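Local coordinates for protein HRI1 (PDB 3RBY), which is of unknown function and not essential in yeast, but interacts with the protein HRR25 and may interact with SEC72, at residues L24-I34 against L169-F180. Sequence-based numbering, arbitrary orientation.
Sequences LSSVSTDGHYI and LVIVIGRWIQGF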
ATOM      1  N   LEU A  24       5.197 -10.267   3.896  1.00 33.92           N
ATOM      2  CA  LEU A  24       6.359  -9.546   3.405  1.00 35.77           C
ATOM      3  C   LEU A  24       7.183 -10.539   2.595  1.00 36.37           C
ATOM      4  O   LEU A  24       7.432 -11.663   3.057  1.00 36.71           O
ATOM      5  CB  LEU A  24       7.201  -9.006   4.573  1.00 33.28           C
ATOM      6  CG  LEU A  24       6.735  -7.742   5.314  1.00 36.00           C
ATOM      7  CD1 LEU A  24       7.662  -7.380   6.457  1.00 32.97           C
ATOM      8  CD2 LEU A  24       6.622  -6.555   4.371  1.00 29.74           C
ATOM      9  N   SER A  25       7.602 -10.143   1.395  1.00 36.18           N
ATOM     10  CA  SER A  25       8.568 -10.939   0.628  1.00 33.80           C
ATOM     11  C   SER A  25       9.920 -10.242   0.590  1.00 35.64           C
ATOM     12  O   SER A  25      10.015  -9.068   0.213  1.00 35.39           O
ATOM     13  CB  SER A  25       8.070 -11.207  -0.789  1.00 35.22           C
ATOM     14  OG  SER A  25       6.925 -12.056  -0.791  1.00 34.23           O
ATOM     15  N   SER A  26      10.962 -10.965   1.003  1.00 36.21           N
ATOM     16  CA  SER A  26      12.322 -10.448   0.960  1.00 34.37           C
ATOM     17  C   SER A  26      13.094 -11.045  -0.218  1.00 36.46           C
ATOM     18  O   SER A  26      13.237 -12.274  -0.327  1.00 33.32           O
ATOM     19  CB  SER A  26      13.072 -10.761   2.262  1.00 33.83           C
ATOM     20  OG  SER A  26      12.316 -10.407   3.403  1.00 30.87           O
ATOM     21  N   VAL A  27      13.609 -10.179  -1.088  1.00 35.48           N
ATOM     22  CA  VAL A  27      14.482 -10.641  -2.160  1.00 33.52           C
ATOM     23  C   VAL A  27      15.854  -9.989  -2.005  1.00 35.09           C
ATOM     24  O   VAL A  27      15.994  -8.769  -2.140  1.00 33.50           O
ATOM     25  CB  VAL A  27      13.889 -10.349  -3.547  1.00 33.86           C
ATOM     26  CG1 VAL A  27      14.802 -10.919  -4.646  1.00 30.74           C
ATOM     27  CG2 VAL A  27      12.487 -10.948  -3.660  1.00 32.96           C
ATOM     28  N   SER A  28      16.867 -10.802  -1.709  1.00 34.34           N
ATOM     29  CA  SER A  28      18.203 -10.265  -1.517  1.00 33.48           C
ATOM     30  C   SER A  28      18.762  -9.781  -2.851  1.00 34.84           C
ATOM     31  O   SER A  28      18.249 -10.141  -3.913  1.00 33.69           O
ATOM     32  CB  SER A  28      19.142 -11.311  -0.912  1.00 30.93           C
ATOM     33  OG  SER A  28      19.389 -12.366  -1.827  1.00 33.46           O
ATOM     34  N   THR A  29      19.808  -8.965  -2.781  1.00 33.39           N
ATOM     35  CA  THR A  29      20.489  -8.466  -3.958  1.00 34.15           C
ATOM     36  C   THR A  29      20.936  -9.646  -4.835  1.00 37.09           C
ATOM     37  O   THR A  29      20.729  -9.642  -6.050  1.00 34.64           O
ATOM     38  CB  THR A  29      21.722  -7.649  -3.545  1.00 39.48           C
ATOM     39  OG1 THR A  29      21.327  -6.610  -2.635  1.00 37.15           O
ATOM     40  CG2 THR A  29      22.397  -7.024  -4.780  1.00 44.16           C
ATOM     41  N   ASP A  30      21.562 -10.648  -4.221  1.00 36.73           N
ATOM     42  CA  ASP A  30      21.992 -11.840  -4.951  1.00 36.19           C
ATOM     43  C   ASP A  30      20.814 -12.668  -5.503  1.00 38.12           C
ATOM     44  O   ASP A  30      21.023 -13.546  -6.347  1.00 41.00           O
ATOM     45  CB  ASP A  30      22.899 -12.730  -4.086  1.00 32.09           C
ATOM     46  CG  ASP A  30      24.247 -12.101  -3.812  1.00 36.91           C
ATOM     47  OD1 ASP A  30      24.475 -10.947  -4.251  1.00 33.80           O
ATOM     48  OD2 ASP A  30      25.073 -12.766  -3.139  1.00 39.42           O
ATOM     49  N   GLY A  31      19.595 -12.406  -5.026  1.00 34.18           N
ATOM     50  CA  GLY A  31      18.406 -13.062  -5.567  1.00 31.47           C
ATOM     51  C   GLY A  31      17.754 -14.141  -4.703  1.00 34.60           C
ATOM     52  O   GLY A  31      16.772 -14.764  -5.127  1.00 35.26           O
ATOM     53  N   HIS A  32      18.290 -14.380  -3.503  1.00 30.41           N
ATOM     54  CA  HIS A  32      17.676 -15.321  -2.562  1.00 32.64           C
ATOM     55  C   HIS A  32      16.362 -14.704  -2.031  1.00 35.22           C
ATOM     56  O   HIS A  32      16.266 -13.476  -1.864  1.00 34.02           O
ATOM     57  CB  HIS A  32      18.641 -15.632  -1.415  1.00 31.98           C
ATOM     58  CG  HIS A  32      20.033 -15.931  -1.869  1.00 36.80           C
ATOM     59  ND1 HIS A  32      20.320 -16.941  -2.769  1.00 35.85           N
ATOM     60  CD2 HIS A  32      21.219 -15.336  -1.585  1.00 32.15           C
ATOM     61  CE1 HIS A  32      21.617 -16.963  -3.003  1.00 33.42           C
ATOM     62  NE2 HIS A  32      22.188 -16.000  -2.296  1.00 32.14           N
ATOM     63  N   TYR A  33      15.355 -15.542  -1.783  1.00 31.38           N
ATOM     64  CA  TYR A  33      14.025 -15.036  -1.435  1.00 34.51           C
ATOM     65  C   TYR A  33      13.322 -15.854  -0.341  1.00 37.64           C
ATOM     66  O   TYR A  33      13.478 -17.084  -0.273  1.00 36.38           O
ATOM     67  CB  TYR A  33      13.143 -14.985  -2.691  1.00 33.01           C
ATOM     68  CG  TYR A  33      12.849 -16.355  -3.258  1.00 34.49           C
ATOM     69  CD1 TYR A  33      11.745 -17.079  -2.827  1.00 35.68           C
ATOM     70  CD2 TYR A  33      13.682 -16.935  -4.219  1.00 37.74           C
ATOM     71  CE1 TYR A  33      11.466 -18.338  -3.335  1.00 36.34           C
ATOM     72  CE2 TYR A  33      13.410 -18.204  -4.736  1.00 35.25           C
ATOM     73  CZ  TYR A  33      12.301 -18.897  -4.284  1.00 36.45           C
ATOM     74  OH  TYR A  33      12.017 -20.152  -4.783  1.00 38.02           O
ATOM     75  N   ILE A  34      12.553 -15.160   0.503  1.00 38.10           N
ATOM     76  CA  ILE A  34      11.646 -15.786   1.471  1.00 34.92           C
ATOM     77  C   ILE A  34      10.342 -14.983   1.528  1.00 37.69           C
ATOM     78  O   ILE A  34      10.347 -13.761   1.344  1.00 36.98           O
ATOM     79  CB  ILE A  34      12.270 -15.843   2.875  1.00 35.86           C
ATOM     80  CG1 ILE A  34      11.352 -16.568   3.861  1.00 35.27           C
ATOM     81  CG2 ILE A  34      12.568 -14.451   3.374  1.00 35.70           C
ATOM     82  CD1 ILE A  34      12.084 -17.047   5.098  1.00 35.02           C
ATOM     83  N   LEU A 169      17.126 -20.679   6.043  1.00 40.98           N
ATOM     84  CA  LEU A 169      17.554 -19.480   5.325  1.00 35.22           C
ATOM     85  C   LEU A 169      17.135 -18.267   6.144  1.00 39.33           C
ATOM     86  O   LEU A 169      15.977 -18.161   6.561  1.00 39.17           O
ATOM     87  CB  LEU A 169      16.835 -19.415   3.979  1.00 34.16           C
ATOM     88  CG  LEU A 169      17.560 -19.161   2.655  1.00 40.11           C
ATOM     89  CD1 LEU A 169      16.816 -18.132   1.838  1.00 35.71           C
ATOM     90  CD2 LEU A 169      19.010 -18.763   2.853  1.00 36.27           C
ATOM     91  N   VAL A 170      18.060 -17.347   6.375  1.00 40.53           N
ATOM     92  CA  VAL A 170      17.703 -16.061   6.960  1.00 36.48           C
ATOM     93  C   VAL A 170      18.114 -14.964   5.980  1.00 37.86           C
ATOM     94  O   VAL A 170      19.240 -14.965   5.472  1.00 37.17           O
ATOM     95  CB  VAL A 170      18.349 -15.864   8.346  1.00 37.23           C
ATOM     96  CG1 VAL A 170      18.093 -14.449   8.871  1.00 40.63           C
ATOM     97  CG2 VAL A 170      17.780 -16.875   9.312  1.00 41.65           C
ATOM     98  N   ILE A 171      17.184 -14.062   5.675  1.00 40.74           N
ATOM     99  CA  ILE A 171      17.441 -12.985   4.717  1.00 34.34           C
ATOM    100  C   ILE A 171      17.286 -11.635   5.401  1.00 37.52           C
ATOM    101  O   ILE A 171      16.199 -11.301   5.908  1.00 33.60           O
ATOM    102  CB  ILE A 171      16.509 -13.082   3.480  1.00 36.14           C
ATOM    103  CG1 ILE A 171      16.820 -14.356   2.695  1.00 34.30           C
ATOM    104  CG2 ILE A 171      16.666 -11.843   2.593  1.00 34.51           C
ATOM    105  CD1 ILE A 171      15.878 -14.624   1.554  1.00 34.87           C
ATOM    106  N   VAL A 172      18.388 -10.879   5.428  1.00 35.39           N
ATOM    107  CA  VAL A 172      18.450  -9.588   6.099  1.00 35.15           C
ATOM    108  C   VAL A 172      18.445  -8.447   5.066  1.00 40.03           C
ATOM    109  O   VAL A 172      19.420  -8.260   4.318  1.00 36.54           O
ATOM    110  CB  VAL A 172      19.730  -9.483   6.997  1.00 36.19           C
ATOM    111  CG1 VAL A 172      19.779  -8.156   7.754  1.00 32.00           C
ATOM    112  CG2 VAL A 172      19.795 -10.630   7.990  1.00 34.32           C
ATOM    113  N   ILE A 173      17.358  -7.679   5.029  1.00 35.54           N
ATOM    114  CA  ILE A 173      17.307  -6.498   4.172  1.00 35.88           C
ATOM    115  C   ILE A 173      17.060  -5.224   4.983  1.00 39.24           C
ATOM    116  O   ILE A 173      15.966  -5.012   5.557  1.00 34.57           O
ATOM    117  CB  ILE A 173      16.239  -6.630   3.085  1.00 37.38           C
ATOM    118  CG1 ILE A 173      16.421  -7.962   2.343  1.00 38.27           C
ATOM    119  CG2 ILE A 173      16.314  -5.432   2.124  1.00 37.56           C
ATOM    120  CD1 ILE A 173      15.393  -8.188   1.252  1.00 39.75           C
ATOM    121  N   GLY A 174      18.075  -4.366   5.015  1.00 37.95           N
ATOM    122  CA  GLY A 174      18.025  -3.198   5.869  1.00 37.30           C
ATOM    123  C   GLY A 174      17.696  -3.602   7.295  1.00 40.58           C
ATOM    124  O   GLY A 174      18.428  -4.413   7.903  1.00 40.24           O
ATOM    125  N   ARG A 175      16.591  -3.066   7.821  1.00 37.80           N
ATOM    126  CA  ARG A 175      16.191  -3.351   9.194  1.00 38.71           C
ATOM    127  C   ARG A 175      15.343  -4.610   9.335  1.00 36.90           C
ATOM    128  O   ARG A 175      15.090  -5.071  10.453  1.00 38.24           O
ATOM    129  CB  ARG A 175      15.443  -2.161   9.783  1.00 39.97           C
ATOM    130  CG  ARG A 175      16.304  -0.910   9.983  1.00 41.12           C
ATOM    131  CD  ARG A 175      15.429   0.191  10.557  1.00 53.08           C
ATOM    132  NE  ARG A 175      16.094   0.960  11.603  1.00 49.99           N
ATOM    133  CZ  ARG A 175      17.065   1.826  11.356  1.00 53.36           C
ATOM    134  NH1 ARG A 175      17.485   2.007  10.108  1.00 57.90           N
ATOM    135  NH2 ARG A 175      17.623   2.496  12.355  1.00 63.65           N
ATOM    136  N   TRP A 176      14.924  -5.180   8.209  1.00 37.02           N
ATOM    137  CA  TRP A 176      13.938  -6.272   8.233  1.00 37.45           C
ATOM    138  C   TRP A 176      14.527  -7.662   7.968  1.00 36.20           C
ATOM    139  O   TRP A 176      15.081  -7.928   6.894  1.00 36.08           O
ATOM    140  CB  TRP A 176      12.818  -6.005   7.230  1.00 31.61           C
ATOM    141  CG  TRP A 176      12.018  -4.773   7.512  1.00 36.44           C
ATOM    142  CD1 TRP A 176      12.361  -3.488   7.208  1.00 35.48           C
ATOM    143  CD2 TRP A 176      10.713  -4.707   8.133  1.00 34.83           C
ATOM    144  NE1 TRP A 176      11.365  -2.624   7.614  1.00 38.32           N
ATOM    145  CE2 TRP A 176      10.343  -3.343   8.183  1.00 38.70           C
ATOM    146  CE3 TRP A 176       9.839  -5.663   8.664  1.00 31.62           C
ATOM    147  CZ2 TRP A 176       9.117  -2.908   8.740  1.00 40.90           C
ATOM    148  CZ3 TRP A 176       8.615  -5.234   9.215  1.00 39.08           C
ATOM    149  CH2 TRP A 176       8.269  -3.872   9.246  1.00 36.85           C
ATOM    150  N   ILE A 177      14.363  -8.554   8.942  1.00 37.29           N
ATOM    151  CA  ILE A 177      14.899  -9.898   8.845  1.00 33.62           C
ATOM    152  C   ILE A 177      13.768 -10.918   8.801  1.00 37.19           C
ATOM    153  O   ILE A 177      12.887 -10.909   9.664  1.00 37.09           O
ATOM    154  CB  ILE A 177      15.800 -10.227  10.054  1.00 36.16           C
ATOM    155  CG1 ILE A 177      17.070  -9.357  10.043  1.00 36.16           C
ATOM    156  CG2 ILE A 177      16.169 -11.702  10.070  1.00 36.35           C
ATOM    157  CD1 ILE A 177      17.005  -8.154  10.970  1.00 36.36           C
ATOM    158  N   GLN A 178      13.793 -11.796   7.799  1.00 32.33           N
ATOM    159  CA  GLN A 178      12.896 -12.940   7.765  1.00 35.71           C
ATOM    160  C   GLN A 178      13.706 -14.217   7.603  1.00 40.09           C
ATOM    161  O   GLN A 178      14.714 -14.233   6.883  1.00 40.65           O
ATOM    162  CB  GLN A 178      11.872 -12.804   6.649  1.00 33.33           C
ATOM    163  CG  GLN A 178      10.927 -11.641   6.835  1.00 36.11           C
ATOM    164  CD  GLN A 178       9.759 -11.719   5.888  1.00 38.67           C
ATOM    165  OE1 GLN A 178       8.604 -11.871   6.320  1.00 37.34           O
ATOM    166  NE2 GLN A 178      10.043 -11.626   4.587  1.00 30.44           N
ATOM    167  N   GLY A 179      13.270 -15.271   8.288  1.00 37.27           N
ATOM    168  CA  GLY A 179      14.002 -16.519   8.306  1.00 37.39           C
ATOM    169  C   GLY A 179      13.130 -17.753   8.497  1.00 39.69           C
ATOM    170  O   GLY A 179      12.004 -17.669   9.003  1.00 39.95           O
ATOM    171  N   PHE A 180      13.652 -18.905   8.074  1.00 38.25           N
ATOM    172  CA  PHE A 180      13.042 -20.182   8.423  1.00 39.70           C
ATOM    173  C   PHE A 180      14.096 -21.207   8.870  1.00 37.54           C
ATOM    174  O   PHE A 180      15.296 -21.043   8.618  1.00 38.60           O
ATOM    175  CB  PHE A 180      12.172 -20.722   7.282  1.00 41.58           C
ATOM    176  CG  PHE A 180      12.904 -21.623   6.315  1.00 40.44           C
ATOM    177  CD1 PHE A 180      13.651 -21.091   5.263  1.00 37.19           C
ATOM    178  CD2 PHE A 180      12.824 -23.006   6.444  1.00 41.75           C
ATOM    179  CE1 PHE A 180      14.323 -21.920   4.363  1.00 37.54           C
ATOM    180  CE2 PHE A 180      13.492 -23.850   5.536  1.00 42.72           C
ATOM    181  CZ  PHE A 180      14.240 -23.299   4.496  1.00 42.15           C
TER
HETATM  182  O   HOH W   1      14.029  -9.696   5.149  1.00 33.15           O
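Strand 24-27 crosses strand 169-173 at 88°, with 7.5 Å between the axes, and Ser26 lies over Ile171. Each segment is a beta hairpin. The two belong to different antiparallel sheets, and the hairpins cross nearly at right angles in the buried interior. Gln178 makes the direct polar link. Its NE2 donates to Ser26 OG at 2.8 Å and to Leu24 O at 3.0 Å. Leu24 O lies in the amide plane of Gln178, but NE2 sits above the plane of that carbonyl. OE1 takes a hydrogen bond from Arg196 on strand 192-199, so both ends of the amide are held. A lysine at Gln178 would probably leave Arg196 without its acceptor and set two positive charges close together. Ser26 OG also donates to a water, which in turn donates to Ile171 O and Trp176 O.

Apolar groups flank this network. Ile171 has CG1 beside its backbone N (chi1 -65°), and its extended chain carries CD1 to 3.4 Å from Tyr33 C. Ile34 CG2 packs on Gln178 CB at 3.7 Å, while its CD1 rests on the backbone at Gly179. Ile173 CD1 meets Ser26 CB at 3.6 Å. Leu24 CD1 touches Trp176 CE3 at 3.5 Å, the two side chains crossing at about a right angle.

The Gln178 amide bonds Ser26 and Leu24 directly, and the water adds a second bond to two carbonyls already paired in their hairpin, so directed bonds as well as packing join the two sheets.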